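PDB 3KRE: phosphoribosylaminoimidazole-succinocarboxamide synthase from Ehrlichia chaffeensis str. Arkansas, which catalyses the ATP-dependent joining of L-aspartate to the carboxylate of 5-amino-1-(5-phosphoribosyl)imidazole-4-carboxylate, giving SAICAR in de novo purine biosynthesis. Local coordinates for residues V45-N57 against I63-S75. Numbering follows the deposited sequence.
With EDO (1,2-ethanediol), chain K.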
loop_
_atom_site.group_PDB
_atom_site.type_symbol
_atom_site.label_atom_id
_atom_site.label_comp_id
_atom_site.label_asym_id
_atom_site.label_seq_id
_atom_site.Cartn_x
_atom_site.Cartn_y
_atom_site.Cartn_z
ATOM N N VAL A 45 17.270 3.464 -5.739
ATOM C CA VAL A 45 17.429 2.788 -4.462
ATOM C C VAL A 45 16.805 1.401 -4.504
ATOM O O VAL A 45 16.035 1.082 -5.429
ATOM C CB VAL A 45 16.871 3.639 -3.304
ATOM C CG1 VAL A 45 17.758 4.869 -3.129
ATOM C CG2 VAL A 45 15.370 4.001 -3.486
ATOM N N ILE A 46 17.184 0.561 -3.537
ATOM C CA ILE A 46 16.645 -0.797 -3.461
ATOM C C ILE A 46 15.624 -0.835 -2.355
ATOM O O ILE A 46 15.913 -0.437 -1.218
ATOM C CB ILE A 46 17.747 -1.860 -3.203
ATOM C CG1 ILE A 46 18.672 -1.962 -4.400
ATOM C CG2 ILE A 46 17.128 -3.260 -2.820
ATOM C CD1 ILE A 46 19.915 -2.705 -4.109
ATOM N N GLN A 47 14.413 -1.279 -2.685
ATOM C CA GLN A 47 13.387 -1.499 -1.691
ATOM C C GLN A 47 13.455 -2.969 -1.310
ATOM O O GLN A 47 13.248 -3.832 -2.161
ATOM C CB GLN A 47 12.019 -1.121 -2.267
ATOM C CG GLN A 47 10.863 -1.177 -1.302
ATOM C CD GLN A 47 9.523 -0.884 -1.970
ATOM O OE1 GLN A 47 9.104 -1.573 -2.893
ATOM N NE2 GLN A 47 8.860 0.134 -1.507
ATOM N N HIS A 48 13.797 -3.221 -0.038
ATOM C CA HIS A 48 14.053 -4.558 0.477
ATOM C C HIS A 48 12.943 -4.888 1.474
ATOM O O HIS A 48 12.707 -4.140 2.455
ATOM C CB HIS A 48 15.437 -4.635 1.123
ATOM C CG HIS A 48 15.711 -5.931 1.825
ATOM N ND1 HIS A 48 16.592 -6.871 1.326
ATOM C CD2 HIS A 48 15.242 -6.435 2.993
ATOM C CE1 HIS A 48 16.639 -7.907 2.149
ATOM N NE2 HIS A 48 15.823 -7.675 3.165
ATOM N N PHE A 49 12.229 -5.982 1.190
ATOM C CA PHE A 49 11.103 -6.419 2.029
ATOM C C PHE A 49 11.567 -7.345 3.139
ATOM O O PHE A 49 12.116 -8.407 2.850
ATOM C CB PHE A 49 10.025 -7.088 1.160
ATOM C CG PHE A 49 9.307 -6.123 0.248
ATOM C CD1 PHE A 49 7.984 -5.707 0.526
ATOM C CD2 PHE A 49 9.943 -5.600 -0.854
ATOM C CE1 PHE A 49 7.342 -4.808 -0.351
ATOM C CE2 PHE A 49 9.293 -4.699 -1.700
ATOM C CZ PHE A 49 8.011 -4.323 -1.434
ATOM N N LYS A 50 11.358 -6.924 4.393
ATOM C CA LYS A 50 11.612 -7.756 5.548
ATOM C C LYS A 50 10.457 -8.706 5.872
ATOM O O LYS A 50 9.362 -8.632 5.306
ATOM C CB LYS A 50 11.882 -6.890 6.784
ATOM C CG LYS A 50 13.045 -5.940 6.637
ATOM C CD LYS A 50 13.314 -5.196 7.940
ATOM C CE LYS A 50 12.345 -4.076 8.207
ATOM N NZ LYS A 50 12.497 -3.550 9.627
ATOM N N ASP A 51 10.686 -9.613 6.827
ATOM C CA ASP A 51 9.615 -10.535 7.240
ATOM C C ASP A 51 8.940 -10.074 8.531
ATOM O O ASP A 51 8.079 -10.762 9.066
ATOM C CB ASP A 51 10.130 -11.956 7.402
ATOM C CG ASP A 51 10.460 -12.642 6.076
ATOM O OD1 ASP A 51 10.050 -12.189 4.978
ATOM O OD2 ASP A 51 11.161 -13.676 6.118
ATOM N N GLU A 52 9.317 -8.896 8.993
ATOM C CA GLU A 52 8.723 -8.277 10.146
ATOM C C GLU A 52 7.285 -7.865 9.818
ATOM O O GLU A 52 6.993 -7.416 8.695
ATOM C CB GLU A 52 9.592 -7.066 10.581
ATOM C CG GLU A 52 11.011 -7.466 11.009
ATOM C CD GLU A 52 11.943 -6.274 11.307
ATOM O OE1 GLU A 52 11.441 -5.155 11.473
ATOM O OE2 GLU A 52 13.173 -6.465 11.402
ATOM N N ILE A 53 6.400 -8.044 10.782
ATOM C CA ILE A 53 5.030 -7.500 10.731
ATOM C C ILE A 53 4.789 -6.828 12.077
ATOM O O ILE A 53 5.273 -7.286 13.102
ATOM C CB ILE A 53 3.997 -8.645 10.444
ATOM C CG1 ILE A 53 2.624 -8.122 9.966
ATOM C CG2 ILE A 53 3.812 -9.574 11.693
ATOM C CD1 ILE A 53 1.761 -9.268 9.290
ATOM N N THR A 54 4.068 -5.716 12.079
ATOM C CA THR A 54 3.700 -5.049 13.319
ATOM C C THR A 54 2.238 -4.601 13.235
ATOM O O THR A 54 1.723 -4.354 12.142
ATOM C CB THR A 54 4.599 -3.839 13.545
ATOM O OG1 THR A 54 4.353 -2.878 12.524
ATOM C CG2 THR A 54 6.106 -4.251 13.446
ATOM N N ALA A 55 1.588 -4.477 14.378
ATOM C CA ALA A 55 0.228 -3.943 14.432
ATOM C C ALA A 55 0.009 -3.074 15.682
ATOM O O ALA A 55 0.784 -3.144 16.650
ATOM C CB ALA A 55 -0.774 -5.106 14.405
ATOM N N PHE A 56 -1.056 -2.265 15.629
ATOM C CA PHE A 56 -1.572 -1.523 16.777
ATOM C C PHE A 56 -0.496 -0.612 17.323
ATOM O O PHE A 56 -0.098 -0.712 18.489
ATOM C CB PHE A 56 -2.115 -2.481 17.838
ATOM C CG PHE A 56 -3.161 -3.420 17.298
ATOM C CD1 PHE A 56 -4.362 -2.926 16.809
ATOM C CD2 PHE A 56 -2.935 -4.792 17.254
ATOM C CE1 PHE A 56 -5.337 -3.791 16.294
ATOM C CE2 PHE A 56 -3.891 -5.649 16.738
ATOM C CZ PHE A 56 -5.091 -5.158 16.271
ATOM N N ASN A 57 -0.006 0.252 16.434
ATOM C CA ASN A 57 1.079 1.177 16.759
ATOM C C ASN A 57 2.266 0.488 17.418
ATOM O O ASN A 57 2.816 1.004 18.393
ATOM C CB ASN A 57 0.546 2.296 17.667
ATOM C CG ASN A 57 -0.540 3.094 16.999
ATOM O OD1 ASN A 57 -0.330 3.644 15.918
ATOM N ND2 ASN A 57 -1.717 3.141 17.616
ATOM N N ILE A 63 7.837 -12.058 13.462
ATOM C CA ILE A 63 8.515 -12.430 12.231
ATOM C C ILE A 63 7.635 -13.472 11.554
ATOM O O ILE A 63 7.338 -14.506 12.152
ATOM C CB ILE A 63 9.867 -13.057 12.511
ATOM C CG1 ILE A 63 10.779 -12.052 13.227
ATOM C CG2 ILE A 63 10.485 -13.599 11.182
ATOM C CD1 ILE A 63 11.016 -10.783 12.434
ATOM N N ILE A 64 7.221 -13.192 10.328
ATOM C CA ILE A 64 6.442 -14.121 9.495
ATOM C C ILE A 64 7.344 -14.527 8.326
ATOM O O ILE A 64 7.443 -13.820 7.305
ATOM C CB ILE A 64 5.150 -13.479 8.932
ATOM C CG1 ILE A 64 4.322 -12.787 10.017
ATOM C CG2 ILE A 64 4.259 -14.502 8.133
ATOM C CD1 ILE A 64 3.869 -13.659 11.083
ATOM N N HIS A 65 7.982 -15.685 8.442
ATOM C CA HIS A 65 8.934 -16.097 7.441
ATOM C C HIS A 65 8.276 -16.093 6.062
ATOM O O HIS A 65 7.151 -16.585 5.895
ATOM C CB HIS A 65 9.523 -17.469 7.720
ATOM C CG HIS A 65 10.411 -17.949 6.630
ATOM N ND1 HIS A 65 11.558 -17.275 6.280
ATOM C CD2 HIS A 65 10.272 -18.953 5.741
ATOM C CE1 HIS A 65 12.128 -17.890 5.260
ATOM N NE2 HIS A 65 11.379 -18.923 4.923
ATOM N N GLU A 66 8.998 -15.505 5.110
ATOM C CA GLU A 66 8.587 -15.383 3.696
ATOM C C GLU A 66 7.610 -14.249 3.357
ATOM O O GLU A 66 7.365 -14.003 2.157
ATOM C CB GLU A 66 8.024 -16.714 3.194
ATOM C CG GLU A 66 8.117 -16.905 1.746
ATOM C CD GLU A 66 7.529 -18.221 1.255
ATOM O OE1 GLU A 66 7.094 -19.068 2.077
ATOM O OE2 GLU A 66 7.512 -18.387 0.014
ATOM N N LYS A 67 7.077 -13.547 4.357
ATOM C CA LYS A 67 6.077 -12.504 4.098
ATOM C C LYS A 67 6.666 -11.433 3.193
ATOM O O LYS A 67 6.009 -10.952 2.271
ATOM C CB LYS A 67 5.582 -11.916 5.409
ATOM C CG LYS A 67 4.891 -10.594 5.360
ATOM C CD LYS A 67 4.967 -9.956 6.727
ATOM C CE LYS A 67 4.618 -8.546 6.665
ATOM N NZ LYS A 67 5.699 -7.651 6.219
ATOM N N GLY A 68 7.926 -11.078 3.410
ATOM C CA GLY A 68 8.550 -10.065 2.555
ATOM C C GLY A 68 8.758 -10.466 1.124
ATOM O O GLY A 68 8.686 -9.636 0.212
ATOM N N ILE A 69 9.084 -11.737 0.923
ATOM C CA ILE A 69 9.246 -12.260 -0.404
ATOM C C ILE A 69 7.927 -12.159 -1.149
ATOM O O ILE A 69 7.862 -11.676 -2.281
ATOM C CB ILE A 69 9.766 -13.717 -0.361
ATOM C CG1 ILE A 69 11.209 -13.725 0.187
ATOM C CG2 ILE A 69 9.671 -14.371 -1.762
ATOM C CD1 ILE A 69 11.784 -15.117 0.456
ATOM N N LEU A 70 6.854 -12.617 -0.518
ATOM C CA LEU A 70 5.564 -12.555 -1.172
ATOM C C LEU A 70 5.104 -11.114 -1.424
ATOM O O LEU A 70 4.589 -10.803 -2.503
ATOM C CB LEU A 70 4.513 -13.349 -0.388
ATOM C CG LEU A 70 4.774 -14.832 -0.245
ATOM C CD1 LEU A 70 3.672 -15.403 0.679
ATOM C CD2 LEU A 70 4.779 -15.511 -1.633
ATOM N N ASN A 71 5.360 -10.215 -0.471
ATOM C CA ASN A 71 5.000 -8.806 -0.633
ATOM C C ASN A 71 5.795 -8.147 -1.767
ATOM O O ASN A 71 5.237 -7.398 -2.589
ATOM C CB ASN A 71 5.170 -8.017 0.691
ATOM C CG ASN A 71 4.048 -8.262 1.681
ATOM O OD1 ASN A 71 4.082 -7.772 2.825
ATOM N ND2 ASN A 71 3.079 -9.014 1.274
ATOM N N ASN A 72 7.077 -8.492 -1.868
ATOM C CA ASN A 72 7.912 -8.036 -2.963
ATOM C C ASN A 72 7.335 -8.446 -4.326
ATOM O O ASN A 72 7.151 -7.616 -5.231
ATOM C CB ASN A 72 9.329 -8.580 -2.782
ATOM C CG ASN A 72 10.261 -8.137 -3.863
ATOM O OD1 ASN A 72 10.295 -6.936 -4.223
ATOM N ND2 ASN A 72 11.030 -9.080 -4.402
ATOM N N TYR A 73 7.042 -9.732 -4.465
ATOM C CA TYR A 73 6.449 -10.247 -5.706
ATOM C C TYR A 73 5.071 -9.656 -6.004
ATOM O O TYR A 73 4.807 -9.244 -7.130
ATOM C CB TYR A 73 6.363 -11.755 -5.698
ATOM C CG TYR A 73 7.706 -12.459 -5.751
ATOM C CD1 TYR A 73 8.732 -11.963 -6.563
ATOM C CD2 TYR A 73 7.908 -13.654 -5.092
ATOM C CE1 TYR A 73 9.928 -12.607 -6.665
ATOM C CE2 TYR A 73 9.118 -14.323 -5.182
ATOM C CZ TYR A 73 10.134 -13.775 -5.973
ATOM O OH TYR A 73 11.363 -14.400 -6.140
ATOM N N ILE A 74 4.204 -9.593 -5.006
ATOM C CA ILE A 74 2.873 -9.030 -5.202
ATOM C C ILE A 74 2.956 -7.545 -5.561
ATOM O O ILE A 74 2.298 -7.092 -6.505
ATOM C CB ILE A 74 1.960 -9.224 -3.947
ATOM C CG1 ILE A 74 1.658 -10.688 -3.789
ATOM C CG2 ILE A 74 0.658 -8.419 -4.085
ATOM C CD1 ILE A 74 1.099 -11.108 -2.361
ATOM N N SER A 75 3.762 -6.795 -4.841
ATOM C CA SER A 75 3.867 -5.345 -5.112
ATOM C C SER A 75 4.460 -5.022 -6.488
ATOM O O SER A 75 3.917 -4.185 -7.238
ATOM C CB SER A 75 4.658 -4.658 -3.993
ATOM O OG SER A 75 4.518 -3.260 -4.091
HETATM C C1 EDO K . 14.749 -10.306 5.770
HETATM O O1 EDO K . 15.197 -8.952 5.676
HETATM C C2 EDO K . 14.427 -10.709 7.220
HETATM O O2 EDO K . 13.251 -10.078 7.806
HETATM O O HOH W 1 6.761 -1.847 -4.655
HETATM O O HOH W 2 7.402 -7.319 4.172
HETATM O O HOH W 3 12.682 -15.207 7.982
#
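The carboxylate of Asp51 grips the start of helix 67-84 from outside it, a worked example of a helix N-terminus held by a side chain distant in sequence from the N-cap residue, Glu66. Asp51 OD1 accepts Gly68 N at 2.9 Å on its anti side, while Asp51 OD2 takes Glu66 N at 3.0 Å from well above the carboxylate plane. Carrying CG beside the backbone N (chi1 -72°) brings the group to the type II turn 64-67. Arg98 pairs with OD1, and a water links OD2 to His65 ND1; together with the helix N-terminus, these partners would probably stabilise the negative charge.

Backbone carbonyls supply the next bonds. Asp51 O receives Ile64 N at 2.9 Å, and Glu52 O receives Lys67 NZ at 2.8 Å. The lysine bends at its last torsion (chi4 -81°) to bring NZ there; a water joins NZ to Lys50 O, and Asp221 pairs with the same NZ.

Apolar packing flanks this polar centre. Asn72 CA sits over the middle of the Phe49 ring, 3.8 Å from its centroid, a CH-pi contact. Ile53 CG2 meets Ile64 CG1 at 3.7 Å, and Lys67 CE lies against Ile53.

Strand 44-49, paired with strands 34-38 and 99-107 of the large antiparallel sheet, meets helix 67-84, strand 52-55 forms a hairpin with strand 60-63, and Tyr250 of helix 246-257 packs against Ile53 and Lys67.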